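Putative polyketide cyclase (Pseudomonas putida KT2440, PDB 3F7X) is of unknown function but belongs to the SnoaL-like family and may act as a polyketide cyclase. Local coordinates at residues 28-33 with 96-101. Numbering follows the deposited sequence.
Sequences AYYAAF and AEFTVH. With EDO (1,2-ethanediol), chain I; EDO (1,2-ethanediol), chain E; EDO (1,2-ethanediol), chain D.
This is a small, buried, apolar contact between helix 22-35 and the concave side of the curved sheet, and within 28-33, Y30 is the side chain that makes it. The ring of Y30 reaches the strand 93-104 with its outer end. CE2 of Y30 meets CB of A96 at 3.5 Å, and OH of Y30 lies 3.3 Å from CE2 of F98. The two rings are tilted by 54°, with centroids 5.1 Å apart. Y30 has CG anti to its carbonyl carbon (chi1 -73°), which directs the ring at the strand. Y29 packs on one face of this ring, with its CD2 3.7 Å above the plane, over the centre. The hydroxyl of Y29 is hydrogen-bonded to O1 of a 1,2-ethanediol (chain D) at 2.6 Å. F33, one turn on from Y29, carries a second ethanediol (chain E) over one ring face and packs on M69 and M72 of helix 62-75. Both diols probably come from the crystallisation liquor. Replacing F33 with alanine is likely to open a gap beside these methionines and to take away the ring face that the diol rests on. On the strand's other side, E97 forms salt bridges to R93 and R136 of the second subunit. The side chain of F98 also comes within about 4 Å of an unidentified ligand. A helix packed over a curved sheet is typical of the cone-like alpha+beta barrel of SnoaL-like proteins, whose interior is probably the ligand pocket.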
loop_
_atom_site.group_PDB
_atom_site.type_symbol
_atom_site.label_atom_id
_atom_site.label_comp_id
_atom_site.label_asym_id
_atom_site.label_seq_id
_atom_site.Cartn_x
_atom_site.Cartn_y
_atom_site.Cartn_z
ATOM N N ALA A 28 -11.251 15.114 0.145
ATOM C CA ALA A 28 -12.549 15.173 -0.521
ATOM C C ALA A 28 -12.942 13.819 -1.121
ATOM O O ALA A 28 -14.115 13.453 -1.057
ATOM C CB ALA A 28 -12.540 16.284 -1.615
ATOM N N TYR A 29 -11.965 13.102 -1.667
ATOM C CA TYR A 29 -12.159 11.764 -2.175
ATOM C C TYR A 29 -12.709 10.856 -1.114
ATOM O O TYR A 29 -13.736 10.196 -1.323
ATOM C CB TYR A 29 -10.817 11.275 -2.720
ATOM C CG TYR A 29 -10.766 9.876 -3.299
ATOM C CD1 TYR A 29 -10.992 9.672 -4.658
ATOM C CD2 TYR A 29 -10.345 8.811 -2.554
ATOM C CE1 TYR A 29 -10.882 8.407 -5.209
ATOM C CE2 TYR A 29 -10.224 7.538 -3.093
ATOM C CZ TYR A 29 -10.507 7.335 -4.421
ATOM O OH TYR A 29 -10.402 6.078 -5.005
ATOM N N TYR A 30 -12.078 10.861 0.054
ATOM C CA TYR A 30 -12.548 9.999 1.127
ATOM C C TYR A 30 -13.842 10.487 1.783
ATOM O O TYR A 30 -14.621 9.654 2.224
ATOM C CB TYR A 30 -11.437 9.766 2.156
ATOM C CG TYR A 30 -10.393 8.823 1.576
ATOM C CD1 TYR A 30 -10.749 7.548 1.155
ATOM C CD2 TYR A 30 -9.088 9.209 1.370
ATOM C CE1 TYR A 30 -9.817 6.696 0.570
ATOM C CE2 TYR A 30 -8.162 8.383 0.796
ATOM C CZ TYR A 30 -8.511 7.126 0.405
ATOM O OH TYR A 30 -7.589 6.287 -0.166
ATOM N N ALA A 31 -14.064 11.804 1.870
ATOM C CA ALA A 31 -15.308 12.311 2.362
ATOM C C ALA A 31 -16.448 11.797 1.475
ATOM O O ALA A 31 -17.507 11.407 1.974
ATOM C CB ALA A 31 -15.267 13.857 2.411
ATOM N N ALA A 32 -16.273 11.852 0.155
ATOM C CA ALA A 32 -17.271 11.408 -0.798
ATOM C C ALA A 32 -17.483 9.922 -0.711
ATOM O O ALA A 32 -18.623 9.457 -0.733
ATOM C CB ALA A 32 -16.926 11.853 -2.208
ATOM N N PHE A 33 -16.392 9.184 -0.565
ATOM C CA PHE A 33 -16.471 7.738 -0.387
ATOM C C PHE A 33 -17.306 7.403 0.863
ATOM O O PHE A 33 -18.237 6.620 0.812
ATOM C CB PHE A 33 -15.049 7.169 -0.273
ATOM C CG PHE A 33 -14.970 5.685 -0.085
ATOM C CD1 PHE A 33 -15.108 5.109 1.158
ATOM C CD2 PHE A 33 -14.672 4.853 -1.150
ATOM C CE1 PHE A 33 -15.024 3.746 1.339
ATOM C CE2 PHE A 33 -14.593 3.466 -0.967
ATOM C CZ PHE A 33 -14.757 2.937 0.294
ATOM N N ALA A 96 -2.567 7.724 1.482
ATOM C CA ALA A 96 -3.478 7.707 2.608
ATOM C C ALA A 96 -3.428 6.329 3.251
ATOM O O ALA A 96 -3.417 5.323 2.555
ATOM C CB ALA A 96 -4.934 8.070 2.195
ATOM N N GLU A 97 -3.467 6.333 4.591
ATOM C CA GLU A 97 -3.613 5.106 5.359
ATOM C C GLU A 97 -4.829 5.248 6.265
ATOM O O GLU A 97 -5.122 6.338 6.746
ATOM C CB GLU A 97 -2.352 4.812 6.191
ATOM C CG GLU A 97 -2.274 3.367 6.568
ATOM C CD GLU A 97 -1.018 2.924 7.291
ATOM O OE1 GLU A 97 -0.397 3.774 7.966
ATOM O OE2 GLU A 97 -0.750 1.698 7.260
ATOM N N PHE A 98 -5.550 4.168 6.480
ATOM C CA PHE A 98 -6.815 4.204 7.178
ATOM C C PHE A 98 -7.232 2.807 7.596
ATOM O O PHE A 98 -6.632 1.795 7.208
ATOM C CB PHE A 98 -7.885 4.870 6.291
ATOM C CG PHE A 98 -7.922 4.361 4.885
ATOM C CD1 PHE A 98 -8.634 3.241 4.549
ATOM C CD2 PHE A 98 -7.201 5.001 3.912
ATOM C CE1 PHE A 98 -8.635 2.773 3.261
ATOM C CE2 PHE A 98 -7.186 4.516 2.623
ATOM C CZ PHE A 98 -7.894 3.408 2.292
ATOM N N THR A 99 -8.301 2.766 8.376
ATOM C CA THR A 99 -8.917 1.514 8.816
ATOM C C THR A 99 -10.271 1.390 8.139
ATOM O O THR A 99 -11.131 2.268 8.262
ATOM C CB THR A 99 -9.107 1.457 10.332
ATOM O OG1 THR A 99 -7.844 1.645 10.945
ATOM C CG2 THR A 99 -9.683 0.099 10.736
ATOM N N VAL A 100 -10.456 0.302 7.413
ATOM C CA VAL A 100 -11.724 -0.021 6.773
ATOM C C VAL A 100 -12.645 -0.737 7.754
ATOM O O VAL A 100 -12.282 -1.758 8.300
ATOM C CB VAL A 100 -11.519 -0.909 5.539
ATOM C CG1 VAL A 100 -12.863 -1.227 4.893
ATOM C CG2 VAL A 100 -10.558 -0.259 4.537
ATOM N N HIS A 101 -13.825 -0.164 7.958
ATOM C CA HIS A 101 -14.924 -0.797 8.677
ATOM C C HIS A 101 -15.995 -1.124 7.652
ATOM O O HIS A 101 -16.576 -0.229 7.070
ATOM C CB HIS A 101 -15.517 0.134 9.733
ATOM C CG HIS A 101 -14.566 0.460 10.823
ATOM N ND1 HIS A 101 -14.557 -0.213 12.023
ATOM C CD2 HIS A 101 -13.528 1.322 10.861
ATOM C CE1 HIS A 101 -13.573 0.260 12.773
ATOM N NE2 HIS A 101 -12.940 1.195 12.092
HETATM C C1 EDO I . -3.120 2.112 10.468
HETATM O O1 EDO I . -3.307 2.724 11.760
HETATM C C2 EDO I . -4.471 1.740 9.886
HETATM O O2 EDO I . -5.390 2.805 10.184
HETATM C C1 EDO E . -18.278 2.833 0.520
HETATM O O1 EDO E . -19.415 1.982 0.824
HETATM C C2 EDO E . -18.357 3.619 -0.783
HETATM O O2 EDO E . -19.252 4.741 -0.647
HETATM C C1 EDO D . -11.381 3.284 -3.356
HETATM O O1 EDO D . -10.171 3.970 -3.520
HETATM C C2 EDO D . -11.858 2.634 -4.678
HETATM O O2 EDO D . -10.895 1.655 -5.198
#